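Local coordinates for outer membrane protein YopM (Yersinia pestis, PDB 1JL5) that acts as a leucine-rich-repeat effector and virulence factor, probably altering host cell physiology and promoting bacterial survival in host tissues, at residues 75-80 and 95-100; 114-119 and 134-139; 156-161 and 173-178. All blocks are in the same frame, centred on the assembly; numbering follows the deposited sequence.

Contact 1 (75-80 and 95-100)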
ATOM      1  N   GLU A  75      10.590  26.541  32.370  1.00 40.36           N
ATOM      2  CA  GLU A  75      10.315  25.220  31.849  1.00 38.53           C
ATOM      3  C   GLU A  75      11.409  24.193  32.042  1.00 36.57           C
ATOM      4  O   GLU A  75      12.596  24.504  32.036  1.00 36.47           O
ATOM      5  CB  GLU A  75       9.980  25.321  30.360  1.00 39.25           C
ATOM      6  CG  GLU A  75       9.738  23.984  29.673  1.00 41.50           C
ATOM      7  CD  GLU A  75       9.164  24.150  28.279  1.00 42.67           C
ATOM      8  OE1 GLU A  75       7.985  24.545  28.165  1.00 42.47           O
ATOM      9  OE2 GLU A  75       9.893  23.893  27.298  1.00 43.64           O
ATOM     10  N   LEU A  76      10.970  22.957  32.224  1.00 34.61           N
ATOM     11  CA  LEU A  76      11.856  21.822  32.376  1.00 33.03           C
ATOM     12  C   LEU A  76      11.408  20.886  31.270  1.00 32.80           C
ATOM     13  O   LEU A  76      10.252  20.479  31.230  1.00 33.33           O
ATOM     14  CB  LEU A  76      11.654  21.154  33.732  1.00 31.08           C
ATOM     15  CG  LEU A  76      12.290  19.770  33.850  1.00 30.21           C
ATOM     16  CD1 LEU A  76      13.794  19.866  33.623  1.00 28.69           C
ATOM     17  CD2 LEU A  76      11.977  19.193  35.217  1.00 29.76           C
ATOM     18  N   GLU A  77      12.314  20.563  30.362  1.00 32.47           N
ATOM     19  CA  GLU A  77      11.974  19.692  29.255  1.00 33.78           C
ATOM     20  C   GLU A  77      12.772  18.403  29.330  1.00 32.47           C
ATOM     21  O   GLU A  77      13.985  18.390  29.131  1.00 33.56           O
ATOM     22  CB  GLU A  77      12.223  20.425  27.932  1.00 34.51           C
ATOM     23  CG  GLU A  77      11.767  19.666  26.701  1.00 37.00           C
ATOM     24  CD  GLU A  77      12.854  18.794  26.126  1.00 37.46           C
ATOM     25  OE1 GLU A  77      13.847  19.351  25.613  1.00 40.76           O
ATOM     26  OE2 GLU A  77      12.725  17.557  26.191  1.00 37.65           O
ATOM     27  N   LEU A  78      12.069  17.317  29.627  1.00 31.42           N
ATOM     28  CA  LEU A  78      12.676  16.003  29.755  1.00 31.70           C
ATOM     29  C   LEU A  78      12.051  15.057  28.746  1.00 32.47           C
ATOM     30  O   LEU A  78      11.766  13.905  29.060  1.00 32.83           O
ATOM     31  CB  LEU A  78      12.435  15.471  31.164  1.00 30.58           C
ATOM     32  CG  LEU A  78      12.878  16.414  32.279  1.00 29.81           C
ATOM     33  CD1 LEU A  78      12.421  15.875  33.624  1.00 30.44           C
ATOM     34  CD2 LEU A  78      14.387  16.562  32.232  1.00 30.42           C
ATOM     35  N   ASN A  79      11.844  15.543  27.530  1.00 33.64           N
ATOM     36  CA  ASN A  79      11.224  14.721  26.508  1.00 34.95           C
ATOM     37  C   ASN A  79      12.056  13.553  26.042  1.00 34.71           C
ATOM     38  O   ASN A  79      13.270  13.646  25.887  1.00 36.22           O
ATOM     39  CB  ASN A  79      10.846  15.555  25.284  1.00 35.57           C
ATOM     40  CG  ASN A  79       9.825  16.610  25.599  1.00 38.60           C
ATOM     41  OD1 ASN A  79       9.008  16.445  26.506  1.00 41.11           O
ATOM     42  ND2 ASN A  79       9.848  17.699  24.841  1.00 40.72           N
ATOM     43  N   ASN A  80      11.368  12.443  25.821  1.00 34.90           N
ATOM     44  CA  ASN A  80      11.984  11.235  25.316  1.00 35.24           C
ATOM     45  C   ASN A  80      13.265  10.833  26.030  1.00 34.86           C
ATOM     46  O   ASN A  80      14.273  10.526  25.391  1.00 34.73           O
ATOM     47  CB  ASN A  80      12.247  11.403  23.820  1.00 34.80           C
ATOM     48  CG  ASN A  80      12.432  10.089  23.124  1.00 34.85           C
ATOM     49  OD1 ASN A  80      11.683   9.145  23.371  1.00 35.55           O
ATOM     50  ND2 ASN A  80      13.426  10.009  22.248  1.00 36.00           N
ATOM     51  N   SER A  95       6.513  25.247  33.641  1.00 33.91           N
ATOM     52  CA  SER A  95       6.234  24.341  32.548  1.00 33.01           C
ATOM     53  C   SER A  95       7.022  23.048  32.652  1.00 32.14           C
ATOM     54  O   SER A  95       8.253  23.046  32.628  1.00 31.84           O
ATOM     55  CB  SER A  95       6.550  25.017  31.215  1.00 33.88           C
ATOM     56  OG  SER A  95       6.349  24.120  30.137  1.00 34.99           O
ATOM     57  N   LEU A  96       6.299  21.944  32.783  1.00 30.65           N
ATOM     58  CA  LEU A  96       6.930  20.642  32.845  1.00 30.06           C
ATOM     59  C   LEU A  96       6.670  19.936  31.530  1.00 29.93           C
ATOM     60  O   LEU A  96       5.535  19.595  31.213  1.00 30.23           O
ATOM     61  CB  LEU A  96       6.361  19.792  33.975  1.00 27.63           C
ATOM     62  CG  LEU A  96       6.843  18.337  33.911  1.00 27.82           C
ATOM     63  CD1 LEU A  96       8.368  18.294  34.005  1.00 26.82           C
ATOM     64  CD2 LEU A  96       6.210  17.530  35.028  1.00 26.59           C
ATOM     65  N   VAL A  97       7.726  19.738  30.757  1.00 29.80           N
ATOM     66  CA  VAL A  97       7.610  19.041  29.493  1.00 30.09           C
ATOM     67  C   VAL A  97       8.383  17.746  29.677  1.00 30.42           C
ATOM     68  O   VAL A  97       9.612  17.734  29.650  1.00 30.88           O
ATOM     69  CB  VAL A  97       8.224  19.859  28.342  1.00 30.07           C
ATOM     70  CG1 VAL A  97       8.023  19.128  27.025  1.00 28.96           C
ATOM     71  CG2 VAL A  97       7.581  21.239  28.290  1.00 29.85           C
ATOM     72  N   ALA A  98       7.655  16.661  29.900  1.00 30.27           N
ATOM     73  CA  ALA A  98       8.269  15.356  30.094  1.00 30.87           C
ATOM     74  C   ALA A  98       7.582  14.382  29.157  1.00 30.86           C
ATOM     75  O   ALA A  98       7.243  13.260  29.526  1.00 31.52           O
ATOM     76  CB  ALA A  98       8.106  14.912  31.540  1.00 30.73           C
ATOM     77  N   SER A  99       7.376  14.834  27.930  1.00 32.39           N
ATOM     78  CA  SER A  99       6.726  14.020  26.923  1.00 34.42           C
ATOM     79  C   SER A  99       7.601  12.836  26.564  1.00 33.81           C
ATOM     80  O   SER A  99       8.819  12.873  26.724  1.00 34.22           O
ATOM     81  CB  SER A  99       6.476  14.849  25.667  1.00 34.96           C
ATOM     82  OG  SER A  99       5.853  16.075  25.997  1.00 38.91           O
ATOM     83  N   CYS A 100       6.959  11.782  26.083  1.00 33.31           N
ATOM     84  CA  CYS A 100       7.659  10.589  25.647  1.00 32.64           C
ATOM     85  C   CYS A 100       8.624   9.992  26.651  1.00 31.84           C
ATOM     86  O   CYS A 100       9.824   9.936  26.421  1.00 32.25           O
ATOM     87  CB  CYS A 100       8.387  10.887  24.341  1.00 32.47           C
ATOM     88  SG  CYS A 100       7.274  11.524  23.066  1.00 36.07           S
TER

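Contact 2 (114-119 and 134-139)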
ATOM      1  N   LYS A 114       2.171  26.031  35.154  1.00 31.02           N
ATOM      2  CA  LYS A 114       1.167  26.576  34.259  1.00 33.70           C
ATOM      3  C   LYS A 114       1.002  25.623  33.092  1.00 33.47           C
ATOM      4  O   LYS A 114      -0.063  25.531  32.485  1.00 33.77           O
ATOM      5  CB  LYS A 114       1.605  27.940  33.733  1.00 34.36           C
ATOM      6  CG  LYS A 114       1.596  29.044  34.771  1.00 37.59           C
ATOM      7  CD  LYS A 114       2.053  30.348  34.148  1.00 40.25           C
ATOM      8  CE  LYS A 114       1.905  31.510  35.114  1.00 41.91           C
ATOM      9  NZ  LYS A 114       2.401  32.768  34.491  1.00 44.04           N
ATOM     10  N   SER A 115       2.068  24.899  32.786  1.00 33.00           N
ATOM     11  CA  SER A 115       2.031  23.979  31.671  1.00 33.20           C
ATOM     12  C   SER A 115       2.574  22.600  32.016  1.00 31.93           C
ATOM     13  O   SER A 115       3.712  22.455  32.463  1.00 32.92           O
ATOM     14  CB  SER A 115       2.817  24.568  30.503  1.00 33.00           C
ATOM     15  OG  SER A 115       2.760  23.714  29.381  1.00 39.71           O
ATOM     16  N   LEU A 116       1.741  21.589  31.806  1.00 29.89           N
ATOM     17  CA  LEU A 116       2.125  20.212  32.060  1.00 27.84           C
ATOM     18  C   LEU A 116       2.013  19.440  30.756  1.00 27.97           C
ATOM     19  O   LEU A 116       0.910  19.168  30.287  1.00 28.07           O
ATOM     20  CB  LEU A 116       1.208  19.577  33.104  1.00 25.23           C
ATOM     21  CG  LEU A 116       1.447  18.083  33.320  1.00 25.20           C
ATOM     22  CD1 LEU A 116       2.874  17.864  33.827  1.00 26.17           C
ATOM     23  CD2 LEU A 116       0.435  17.534  34.305  1.00 25.20           C
ATOM     24  N   LEU A 117       3.157  19.109  30.165  1.00 28.67           N
ATOM     25  CA  LEU A 117       3.202  18.355  28.918  1.00 29.60           C
ATOM     26  C   LEU A 117       3.892  17.034  29.173  1.00 29.05           C
ATOM     27  O   LEU A 117       5.113  16.938  29.097  1.00 28.93           O
ATOM     28  CB  LEU A 117       3.977  19.107  27.836  1.00 32.12           C
ATOM     29  CG  LEU A 117       3.220  20.084  26.941  1.00 36.47           C
ATOM     30  CD1 LEU A 117       2.736  21.266  27.753  1.00 37.95           C
ATOM     31  CD2 LEU A 117       4.141  20.539  25.812  1.00 38.23           C
ATOM     32  N   VAL A 118       3.103  16.018  29.478  1.00 28.32           N
ATOM     33  CA  VAL A 118       3.643  14.703  29.749  1.00 28.58           C
ATOM     34  C   VAL A 118       2.955  13.694  28.852  1.00 29.35           C
ATOM     35  O   VAL A 118       2.628  12.584  29.264  1.00 29.02           O
ATOM     36  CB  VAL A 118       3.439  14.325  31.225  1.00 27.90           C
ATOM     37  CG1 VAL A 118       4.316  15.208  32.098  1.00 26.65           C
ATOM     38  CG2 VAL A 118       1.980  14.495  31.604  1.00 26.74           C
ATOM     39  N   ASP A 119       2.723  14.103  27.614  1.00 30.63           N
ATOM     40  CA  ASP A 119       2.093  13.228  26.645  1.00 31.90           C
ATOM     41  C   ASP A 119       3.051  12.075  26.420  1.00 30.89           C
ATOM     42  O   ASP A 119       4.256  12.204  26.649  1.00 30.10           O
ATOM     43  CB  ASP A 119       1.885  13.965  25.331  1.00 34.88           C
ATOM     44  CG  ASP A 119       3.163  14.575  24.818  1.00 39.58           C
ATOM     45  OD1 ASP A 119       3.620  15.560  25.433  1.00 42.94           O
ATOM     46  OD2 ASP A 119       3.722  14.068  23.819  1.00 42.30           O
ATOM     47  N   GLU A 134      -2.405  25.952  32.908  1.00 30.23           N
ATOM     48  CA  GLU A 134      -2.984  26.555  31.721  1.00 32.58           C
ATOM     49  C   GLU A 134      -3.020  25.521  30.607  1.00 31.83           C
ATOM     50  O   GLU A 134      -3.942  25.493  29.790  1.00 31.43           O
ATOM     51  CB  GLU A 134      -2.138  27.744  31.277  1.00 33.38           C
ATOM     52  CG  GLU A 134      -2.279  28.968  32.156  1.00 37.82           C
ATOM     53  CD  GLU A 134      -1.252  30.026  31.827  1.00 40.38           C
ATOM     54  OE1 GLU A 134      -0.684  29.979  30.716  1.00 41.13           O
ATOM     55  OE2 GLU A 134      -1.016  30.908  32.679  1.00 44.92           O
ATOM     56  N   TYR A 135      -2.003  24.673  30.584  1.00 30.88           N
ATOM     57  CA  TYR A 135      -1.900  23.645  29.567  1.00 30.47           C
ATOM     58  C   TYR A 135      -1.747  22.278  30.209  1.00 29.66           C
ATOM     59  O   TYR A 135      -0.807  22.030  30.966  1.00 28.09           O
ATOM     60  CB  TYR A 135      -0.702  23.941  28.663  1.00 34.18           C
ATOM     61  CG  TYR A 135      -0.600  23.065  27.433  1.00 39.55           C
ATOM     62  CD1 TYR A 135      -0.490  21.680  27.542  1.00 42.43           C
ATOM     63  CD2 TYR A 135      -0.592  23.628  26.158  1.00 41.77           C
ATOM     64  CE1 TYR A 135      -0.373  20.876  26.410  1.00 45.13           C
ATOM     65  CE2 TYR A 135      -0.474  22.833  25.020  1.00 44.37           C
ATOM     66  CZ  TYR A 135      -0.365  21.459  25.155  1.00 45.32           C
ATOM     67  OH  TYR A 135      -0.250  20.668  24.035  1.00 48.04           O
ATOM     68  N   LEU A 136      -2.694  21.396  29.918  1.00 28.73           N
ATOM     69  CA  LEU A 136      -2.658  20.044  30.436  1.00 27.92           C
ATOM     70  C   LEU A 136      -2.448  19.104  29.257  1.00 29.03           C
ATOM     71  O   LEU A 136      -3.404  18.682  28.607  1.00 29.15           O
ATOM     72  CB  LEU A 136      -3.964  19.697  31.146  1.00 27.64           C
ATOM     73  CG  LEU A 136      -4.046  18.263  31.675  1.00 25.79           C
ATOM     74  CD1 LEU A 136      -2.933  18.020  32.675  1.00 26.95           C
ATOM     75  CD2 LEU A 136      -5.401  18.031  32.312  1.00 27.10           C
ATOM     76  N   GLY A 137      -1.187  18.801  28.977  1.00 28.78           N
ATOM     77  CA  GLY A 137      -0.857  17.911  27.882  1.00 27.41           C
ATOM     78  C   GLY A 137      -0.529  16.540  28.424  1.00 27.43           C
ATOM     79  O   GLY A 137       0.594  16.292  28.866  1.00 27.83           O
ATOM     80  N   VAL A 138      -1.511  15.648  28.397  1.00 25.72           N
ATOM     81  CA  VAL A 138      -1.330  14.294  28.899  1.00 26.75           C
ATOM     82  C   VAL A 138      -1.810  13.278  27.877  1.00 26.07           C
ATOM     83  O   VAL A 138      -2.272  12.192  28.226  1.00 25.96           O
ATOM     84  CB  VAL A 138      -2.114  14.087  30.196  1.00 27.65           C
ATOM     85  CG1 VAL A 138      -1.556  14.981  31.291  1.00 28.73           C
ATOM     86  CG2 VAL A 138      -3.578  14.406  29.957  1.00 28.57           C
ATOM     87  N   SER A 139      -1.708  13.636  26.608  1.00 25.70           N
ATOM     88  CA  SER A 139      -2.143  12.731  25.567  1.00 26.79           C
ATOM     89  C   SER A 139      -1.233  11.519  25.576  1.00 27.57           C
ATOM     90  O   SER A 139      -0.124  11.564  26.110  1.00 27.15           O
ATOM     91  CB  SER A 139      -2.075  13.409  24.200  1.00 24.14           C
ATOM     92  OG  SER A 139      -0.732  13.674  23.846  1.00 25.09           O
TER
HETATM   93  O   HOH W   1       0.701  32.793  32.070  1.00 63.38           O

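Contact 3 (156-161 and 173-178)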
ATOM      1  N   LYS A 156      -6.502  26.326  29.927  1.00 28.76           N
ATOM      2  CA  LYS A 156      -6.939  26.724  28.597  1.00 31.91           C
ATOM      3  C   LYS A 156      -6.884  25.557  27.619  1.00 31.73           C
ATOM      4  O   LYS A 156      -7.777  25.381  26.792  1.00 31.22           O
ATOM      5  CB  LYS A 156      -6.059  27.862  28.074  1.00 33.43           C
ATOM      6  CG  LYS A 156      -6.069  29.118  28.932  1.00 37.47           C
ATOM      7  CD  LYS A 156      -4.997  30.101  28.475  1.00 40.45           C
ATOM      8  CE  LYS A 156      -4.851  31.268  29.457  1.00 45.08           C
ATOM      9  NZ  LYS A 156      -4.775  30.820  30.885  1.00 43.88           N
ATOM     10  N   ILE A 157      -5.828  24.760  27.713  1.00 31.85           N
ATOM     11  CA  ILE A 157      -5.666  23.625  26.824  1.00 31.54           C
ATOM     12  C   ILE A 157      -5.607  22.310  27.584  1.00 31.08           C
ATOM     13  O   ILE A 157      -4.779  22.129  28.471  1.00 29.52           O
ATOM     14  CB  ILE A 157      -4.377  23.739  25.970  1.00 32.37           C
ATOM     15  CG1 ILE A 157      -4.464  24.935  25.022  1.00 33.73           C
ATOM     16  CG2 ILE A 157      -4.174  22.468  25.160  1.00 31.24           C
ATOM     17  CD1 ILE A 157      -4.195  26.245  25.677  1.00 39.17           C
ATOM     18  N   ILE A 158      -6.510  21.402  27.240  1.00 30.52           N
ATOM     19  CA  ILE A 158      -6.534  20.087  27.846  1.00 29.09           C
ATOM     20  C   ILE A 158      -6.346  19.117  26.699  1.00 30.21           C
ATOM     21  O   ILE A 158      -7.180  19.033  25.796  1.00 29.93           O
ATOM     22  CB  ILE A 158      -7.881  19.745  28.527  1.00 30.26           C
ATOM     23  CG1 ILE A 158      -8.008  20.452  29.876  1.00 30.53           C
ATOM     24  CG2 ILE A 158      -7.974  18.238  28.752  1.00 27.35           C
ATOM     25  CD1 ILE A 158      -7.944  21.938  29.785  1.00 38.26           C
ATOM     26  N   ASP A 159      -5.232  18.405  26.720  1.00 29.30           N
ATOM     27  CA  ASP A 159      -4.973  17.415  25.703  1.00 26.76           C
ATOM     28  C   ASP A 159      -4.846  16.096  26.430  1.00 26.02           C
ATOM     29  O   ASP A 159      -3.800  15.787  26.992  1.00 25.31           O
ATOM     30  CB  ASP A 159      -3.677  17.712  24.959  1.00 27.21           C
ATOM     31  CG  ASP A 159      -3.411  16.714  23.857  1.00 25.70           C
ATOM     32  OD1 ASP A 159      -4.189  15.739  23.737  1.00 25.81           O
ATOM     33  OD2 ASP A 159      -2.433  16.900  23.112  1.00 28.75           O
ATOM     34  N   VAL A 160      -5.933  15.339  26.448  1.00 24.90           N
ATOM     35  CA  VAL A 160      -5.945  14.039  27.091  1.00 25.74           C
ATOM     36  C   VAL A 160      -6.197  13.010  26.004  1.00 26.78           C
ATOM     37  O   VAL A 160      -6.677  11.910  26.260  1.00 25.56           O
ATOM     38  CB  VAL A 160      -7.043  13.950  28.144  1.00 25.81           C
ATOM     39  CG1 VAL A 160      -6.773  14.963  29.246  1.00 26.81           C
ATOM     40  CG2 VAL A 160      -8.395  14.198  27.503  1.00 24.63           C
ATOM     41  N   ASP A 161      -5.877  13.397  24.776  1.00 28.79           N
ATOM     42  CA  ASP A 161      -6.049  12.519  23.641  1.00 30.47           C
ATOM     43  C   ASP A 161      -5.294  11.223  23.876  1.00 30.06           C
ATOM     44  O   ASP A 161      -4.258  11.203  24.532  1.00 30.22           O
ATOM     45  CB  ASP A 161      -5.538  13.194  22.367  1.00 35.25           C
ATOM     46  CG  ASP A 161      -5.463  12.238  21.190  1.00 41.60           C
ATOM     47  OD1 ASP A 161      -4.548  11.387  21.173  1.00 44.78           O
ATOM     48  OD2 ASP A 161      -6.323  12.331  20.287  1.00 46.99           O
ATOM     49  N   PRO A 173     -14.381  26.881  32.696  1.00 31.86           N
ATOM     50  CA  PRO A 173     -14.816  27.960  31.809  1.00 31.19           C
ATOM     51  C   PRO A 173     -13.653  28.543  31.023  1.00 30.25           C
ATOM     52  O   PRO A 173     -13.846  29.173  29.987  1.00 32.31           O
ATOM     53  CB  PRO A 173     -15.416  28.974  32.776  1.00 32.64           C
ATOM     54  CG  PRO A 173     -15.988  28.095  33.851  1.00 32.72           C
ATOM     55  CD  PRO A 173     -14.881  27.092  34.067  1.00 31.68           C
ATOM     56  N   SER A 174     -12.441  28.332  31.522  1.00 28.62           N
ATOM     57  CA  SER A 174     -11.251  28.848  30.864  1.00 28.77           C
ATOM     58  C   SER A 174     -10.840  27.982  29.683  1.00 28.33           C
ATOM     59  O   SER A 174     -10.014  28.386  28.866  1.00 29.44           O
ATOM     60  CB  SER A 174     -10.092  28.915  31.854  1.00 28.45           C
ATOM     61  OG  SER A 174      -9.869  27.646  32.444  1.00 29.05           O
ATOM     62  N   LEU A 175     -11.417  26.791  29.598  1.00 27.86           N
ATOM     63  CA  LEU A 175     -11.073  25.868  28.530  1.00 29.09           C
ATOM     64  C   LEU A 175     -11.235  26.467  27.141  1.00 28.82           C
ATOM     65  O   LEU A 175     -12.318  26.891  26.756  1.00 29.36           O
ATOM     66  CB  LEU A 175     -11.914  24.598  28.639  1.00 30.41           C
ATOM     67  CG  LEU A 175     -11.458  23.481  27.698  1.00 30.63           C
ATOM     68  CD1 LEU A 175      -9.994  23.216  27.930  1.00 32.13           C
ATOM     69  CD2 LEU A 175     -12.266  22.221  27.932  1.00 31.81           C
ATOM     70  N   GLU A 176     -10.145  26.500  26.389  1.00 29.00           N
ATOM     71  CA  GLU A 176     -10.183  27.037  25.043  1.00 31.34           C
ATOM     72  C   GLU A 176      -9.986  25.893  24.075  1.00 31.60           C
ATOM     73  O   GLU A 176     -10.431  25.932  22.927  1.00 31.84           O
ATOM     74  CB  GLU A 176      -9.055  28.038  24.827  1.00 31.64           C
ATOM     75  CG  GLU A 176      -8.869  29.035  25.940  1.00 35.93           C
ATOM     76  CD  GLU A 176      -7.943  30.155  25.534  1.00 37.44           C
ATOM     77  OE1 GLU A 176      -6.970  29.879  24.804  1.00 38.70           O
ATOM     78  OE2 GLU A 176      -8.184  31.308  25.950  1.00 42.54           O
ATOM     79  N   PHE A 177      -9.309  24.863  24.554  1.00 31.11           N
ATOM     80  CA  PHE A 177      -9.008  23.734  23.710  1.00 30.76           C
ATOM     81  C   PHE A 177      -8.963  22.444  24.485  1.00 30.11           C
ATOM     82  O   PHE A 177      -8.280  22.333  25.503  1.00 31.11           O
ATOM     83  CB  PHE A 177      -7.665  23.984  23.018  1.00 32.02           C
ATOM     84  CG  PHE A 177      -7.125  22.807  22.254  1.00 34.33           C
ATOM     85  CD1 PHE A 177      -6.693  21.660  22.917  1.00 35.03           C
ATOM     86  CD2 PHE A 177      -7.002  22.863  20.869  1.00 35.45           C
ATOM     87  CE1 PHE A 177      -6.143  20.591  22.217  1.00 35.46           C
ATOM     88  CE2 PHE A 177      -6.451  21.795  20.161  1.00 36.38           C
ATOM     89  CZ  PHE A 177      -6.020  20.659  20.837  1.00 35.81           C
ATOM     90  N   ILE A 178      -9.715  21.465  24.008  1.00 28.35           N
ATOM     91  CA  ILE A 178      -9.685  20.169  24.631  1.00 27.79           C
ATOM     92  C   ILE A 178      -9.630  19.092  23.567  1.00 27.85           C
ATOM     93  O   ILE A 178     -10.469  19.030  22.663  1.00 27.28           O
ATOM     94  CB  ILE A 178     -10.885  19.909  25.552  1.00 27.65           C
ATOM     95  CG1 ILE A 178     -10.693  18.546  26.226  1.00 27.68           C
ATOM     96  CG2 ILE A 178     -12.190  19.971  24.768  1.00 27.92           C
ATOM     97  CD1 ILE A 178     -11.651  18.260  27.342  1.00 30.29           C
TER

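Contact 1 (75-80 and 95-100)
Glu75 and Ser95 meet because each side chain leaves its strand with the gamma atom trans to the backbone N (chi1 177° in both) and the glutamate then runs on extended. Ser95 OG donates to Glu75 OE1 over 2.6 Å, arriving on the anti side of the carboxylate and 21° out of its plane. Next along this face, Val97 lies between two polar groups: CG2 packs 3.3 Å from Glu75 CD, and CG1 presses on the amide of Asn79. A chi1 of -63° turns that amide across, and Asn79 OD1 accepts Ser99 N at 2.7 Å through a bent bond. On the opposite face Leu76 CD2 and Leu96 CD1, 3.9 Å apart, lie alongside each other within the coil, followed by Leu78 and the small Ala98. Parallel backbone bonds, such as Leu76 N to Ser95 O (2.7 Å) and Val97 N to Leu76 O (2.7 Å), join the strands of repeats 1 and 2, and Asn101 ties in Leu78 O and Ala98 O from the turn beyond. The chemistry is thus two-sided: leucines seal the interior, while serine, asparagine and glutamate add short polar links on the other face, where Glu75 reaches solvent and Ser95 is buried.

Contact 2 (114-119 and 134-139)
Leu117 crosses Tyr135 at about a right angle and lays its CD1 methyl over one face of the ring, 3.7 Å from the centroid and 30° off the normal, a CH-pi contact. The leucine reaches it with a chi1 of -89°, some way past the staggered value, which swings CG beside its own backbone N. Tyr135 has CG trans to its N, and this carries the ring along the strand until its edge rests in plane against Gly137 CA; a residue without a side chain suits that spot. Here the strands of repeats 3 and 4 run parallel in the ladder that lines the concave side of a leucine-rich-repeat solenoid, held by bonds such as Leu116 N to Tyr135 O at 2.7 Å. On the other face the contacts are aliphatic: Leu116 CD2 meets Leu136 CD1 at 3.8 Å, and Val118 CG2 meets Val138 CG1 at 3.6 Å, each pair aligned and pointing inward. Where the strands begin, Lys114 and Glu134 extend side by side. Their charged atoms, Lys114 NZ and Glu134 OE2, stay 4.3 Å apart, too far for a salt bridge, but a water accepts from NZ at 3.0 Å and donates to OE2 at 2.6 Å. Past the strands, Asp119 CB sits 3.0 Å from Ser139 OG, while Asp119 OD1 bonds to Ser99 in the preceding coil.

Contact 3 (156-161 and 173-178)
The side chains of Ile157 and Phe177 pass each other at a slant, the branched aliphatic one bringing CG2 to 3.5 Å from Phe177 CD1. The methyl approaches the ring neither squarely over its face nor in its plane, whereas Ile158 O lies near the ring plane, at the edge. On the reverse side of the strands Ile158 and Ile178 also meet at a slant, Ile158 CG2 resting 3.7 Å from Ile178 CG1; beta-branched residues suit this extended, buried ladder. Leu175 lies about perpendicular to Ile158, though the spacing modelled between their methyls is doubtful. Lys156 O receives two donors from different directions: Phe177 N at 2.8 Å nearly along the C=O axis, and Glu176 N at 2.6 Å in the carbonyl plane, on a lone pair. The double grip fixes the entry into the second strand, and Ile158 N to Phe177 O (2.6 Å) continues the parallel pairing. Lys156 and Glu176 run side by side, their aliphatic parts touching at Lys156 CB and Glu176 CG, 3.7 Å apart. Lys156 NZ stays well away from the carboxylate; with the chain bent at chi4 (47°) it bonds to Phe154 O. At the end of strand 157-159, Asp159 OD1 accepts Asp161 N in an Asx turn. Strand 157-159 has 135-137 as its other neighbour, with Tyr135 packed on Ile157, while Phe177 in turn meets the ring of Tyr201 of strand 199-201, the two planes about 35° apart.

The three contacts are successive rungs of one solenoid, each partly buried: aliphatic side chains inside, a mixture of polar, aromatic and aliphatic ones on the other face. Contacts 1 and 2 join directly, Leu96 O to Leu117 N; contact 2 joins contact 3 through Leu136 N to Ile157 O and Leu136 O to Asp159 N. Contacts 1 and 3, with centres about 19 Å apart, do not touch. Contact 1 is at the N-terminal end, where helix 58-71 packs on Leu76 and Leu78, and its Asn80 meets a second subunit, whereas the other two touch no other chain. Outer-face chemistry differs too: hydroxyl, carboxylate and amide in contact 1, aromatic packing added to polar groups in contact 2, and an aromatic-aliphatic pair in contact 3.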